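Ribokinase (Staphylococcus aureus, PDB 3RY7) catalyses the ATP- and magnesium-dependent phosphorylation of D-ribose at O-5 to give D-ribose 5-phosphate, and is activated by monovalent cations. Local coordinates at residues Glu240-Asn245 / Ala274-Asn279. Numbering follows the deposited sequence.
Sequences EAYKVN and AIDFGN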
loop_
_atom_site.group_PDB
_atom_site.type_symbol
_atom_site.label_atom_id
_atom_site.label_comp_id
_atom_site.label_asym_id
_atom_site.label_seq_id
_atom_site.Cartn_x
_atom_site.Cartn_y
_atom_site.Cartn_z
ATOM N N GLU A 240 -5.652 -3.502 25.486
ATOM C CA GLU A 240 -5.389 -2.378 24.603
ATOM C C GLU A 240 -5.020 -2.800 23.187
ATOM O O GLU A 240 -4.357 -3.828 22.962
ATOM C CB GLU A 240 -4.282 -1.493 25.188
ATOM C CG GLU A 240 -4.684 -0.775 26.467
ATOM C CD GLU A 240 -5.888 0.124 26.259
ATOM O OE1 GLU A 240 -5.907 0.860 25.249
ATOM O OE2 GLU A 240 -6.818 0.093 27.096
ATOM N N ALA A 241 -5.449 -1.974 22.240
ATOM C CA ALA A 241 -5.162 -2.175 20.824
ATOM C C ALA A 241 -3.816 -1.571 20.413
ATOM O O ALA A 241 -3.147 -0.904 21.205
ATOM C CB ALA A 241 -6.291 -1.579 19.975
ATOM N N TYR A 242 -3.425 -1.814 19.169
ATOM C CA TYR A 242 -2.254 -1.168 18.596
ATOM C C TYR A 242 -2.699 0.001 17.715
ATOM O O TYR A 242 -3.468 0.874 18.147
ATOM C CB TYR A 242 -1.452 -2.170 17.771
ATOM C CG TYR A 242 -0.905 -3.336 18.565
ATOM C CD1 TYR A 242 0.433 -3.683 18.476
ATOM C CD2 TYR A 242 -1.721 -4.086 19.409
ATOM C CE1 TYR A 242 0.949 -4.745 19.194
ATOM C CE2 TYR A 242 -1.211 -5.157 20.139
ATOM C CZ TYR A 242 0.128 -5.478 20.023
ATOM O OH TYR A 242 0.671 -6.524 20.731
ATOM N N LYS A 243 -2.267 -0.011 16.471
ATOM C CA LYS A 243 -2.731 1.005 15.556
ATOM C C LYS A 243 -4.060 0.604 14.991
ATOM O O LYS A 243 -4.229 -0.454 14.434
ATOM C CB LYS A 243 -1.751 1.301 14.442
ATOM C CG LYS A 243 -1.963 2.709 13.874
ATOM C CD LYS A 243 -1.015 3.100 12.754
ATOM C CE LYS A 243 -1.648 4.187 11.870
ATOM N NZ LYS A 243 -0.737 4.729 10.828
ATOM N N VAL A 244 -5.010 1.487 15.161
ATOM C CA VAL A 244 -6.365 1.227 14.690
ATOM C C VAL A 244 -7.063 2.492 14.198
ATOM O O VAL A 244 -7.132 3.491 14.918
ATOM C CB VAL A 244 -7.221 0.566 15.800
ATOM C CG1 VAL A 244 -8.701 0.820 15.564
ATOM C CG2 VAL A 244 -6.924 -0.922 15.880
ATOM N N ASN A 245 -7.576 2.453 12.970
ATOM C CA ASN A 245 -8.369 3.567 12.461
ATOM C C ASN A 245 -9.746 3.581 13.118
ATOM O O ASN A 245 -10.256 2.538 13.535
ATOM C CB ASN A 245 -8.509 3.504 10.936
ATOM C CG ASN A 245 -7.207 3.803 10.213
ATOM O OD1 ASN A 245 -6.346 4.525 10.723
ATOM N ND2 ASN A 245 -7.063 3.252 9.010
ATOM N N ALA A 274 -4.094 -14.806 22.360
ATOM C CA ALA A 274 -4.729 -14.866 21.052
ATOM C C ALA A 274 -5.310 -13.507 20.669
ATOM O O ALA A 274 -5.229 -13.093 19.519
ATOM C CB ALA A 274 -5.822 -15.965 21.024
ATOM N N ILE A 275 -5.890 -12.806 21.632
ATOM C CA ILE A 275 -6.437 -11.481 21.368
ATOM C C ILE A 275 -5.338 -10.455 21.048
ATOM O O ILE A 275 -5.536 -9.536 20.235
ATOM C CB ILE A 275 -7.312 -11.002 22.537
ATOM C CG1 ILE A 275 -8.594 -11.850 22.593
ATOM C CG2 ILE A 275 -7.628 -9.515 22.400
ATOM C CD1 ILE A 275 -9.548 -11.449 23.690
ATOM N N ASP A 276 -4.179 -10.637 21.681
ATOM C CA ASP A 276 -3.009 -9.805 21.428
ATOM C C ASP A 276 -2.521 -9.991 19.993
ATOM O O ASP A 276 -2.353 -9.024 19.241
ATOM C CB ASP A 276 -1.882 -10.166 22.396
ATOM C CG ASP A 276 -0.629 -9.348 22.148
ATOM O OD1 ASP A 276 0.401 -9.918 21.710
ATOM O OD2 ASP A 276 -0.697 -8.125 22.370
ATOM N N PHE A 277 -2.284 -11.248 19.636
ATOM C CA PHE A 277 -1.903 -11.627 18.283
ATOM C C PHE A 277 -2.895 -11.130 17.227
ATOM O O PHE A 277 -2.490 -10.681 16.155
ATOM C CB PHE A 277 -1.786 -13.137 18.197
ATOM C CG PHE A 277 -1.339 -13.640 16.854
ATOM C CD1 PHE A 277 0.015 -13.814 16.579
ATOM C CD2 PHE A 277 -2.266 -13.973 15.875
ATOM C CE1 PHE A 277 0.441 -14.297 15.343
ATOM C CE2 PHE A 277 -1.852 -14.457 14.638
ATOM C CZ PHE A 277 -0.493 -14.621 14.375
ATOM N N GLY A 278 -4.188 -11.218 17.532
ATOM C CA GLY A 278 -5.219 -10.730 16.633
ATOM C C GLY A 278 -5.115 -9.227 16.442
ATOM O O GLY A 278 -5.293 -8.708 15.339
ATOM N N ASN A 279 -4.843 -8.519 17.532
ATOM C CA ASN A 279 -4.700 -7.073 17.475
ATOM C C ASN A 279 -3.419 -6.659 16.743
ATOM O O ASN A 279 -3.389 -5.613 16.092
ATOM C CB ASN A 279 -4.787 -6.454 18.873
ATOM C CG ASN A 279 -6.233 -6.241 19.334
ATOM O OD1 ASN A 279 -7.112 -5.889 18.538
ATOM N ND2 ASN A 279 -6.478 -6.443 20.631
HETATM O O HOH W 1 -3.329 -5.926 22.283
HETATM O O HOH W 2 -4.539 -3.321 16.736
#
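Ala241 and Asn279 bring the backbones of 240-245 and 274-279 closest together, their CA atoms 6.0 Å apart, where an irregular extended segment passes over one side of a helix. No direct backbone bond joins the two; instead a water accepts from Tyr242 N and donates to Asn279 O, its oxygen 2.6 Å from Asn279 O, and so bridges the main chains. Tyr242 supplies most of the side-chain contact. With CG anti to its own carbonyl carbon (chi1 -62°), the ring reaches along the helix surface until OH donates to Asp276 OD2 at 2.7 Å. The carboxylate oxygen lies at the ring edge, near its plane, and is approached on its syn side, 30° out of the carboxylate plane. Tyr242 CD2 lies 3.9 Å from Asn279 CB, which meets the ring obliquely. The amide is committed to another partner: Asn279 ND2 is hydrogen-bonded to Thr228 OG1 on strand 228-231, and Asn279 itself probably contributes to the ATP site. The contact thus illustrates how a loop can be tied to a helix by one tyrosine and water. Val304 of the second subunit also touches Tyr242. Within the chain, the contact joins the loop leaving edge strand 236-239 of the large sheet to helix 271-283, which packs on helix 252-263 through Ile275 and Asn279.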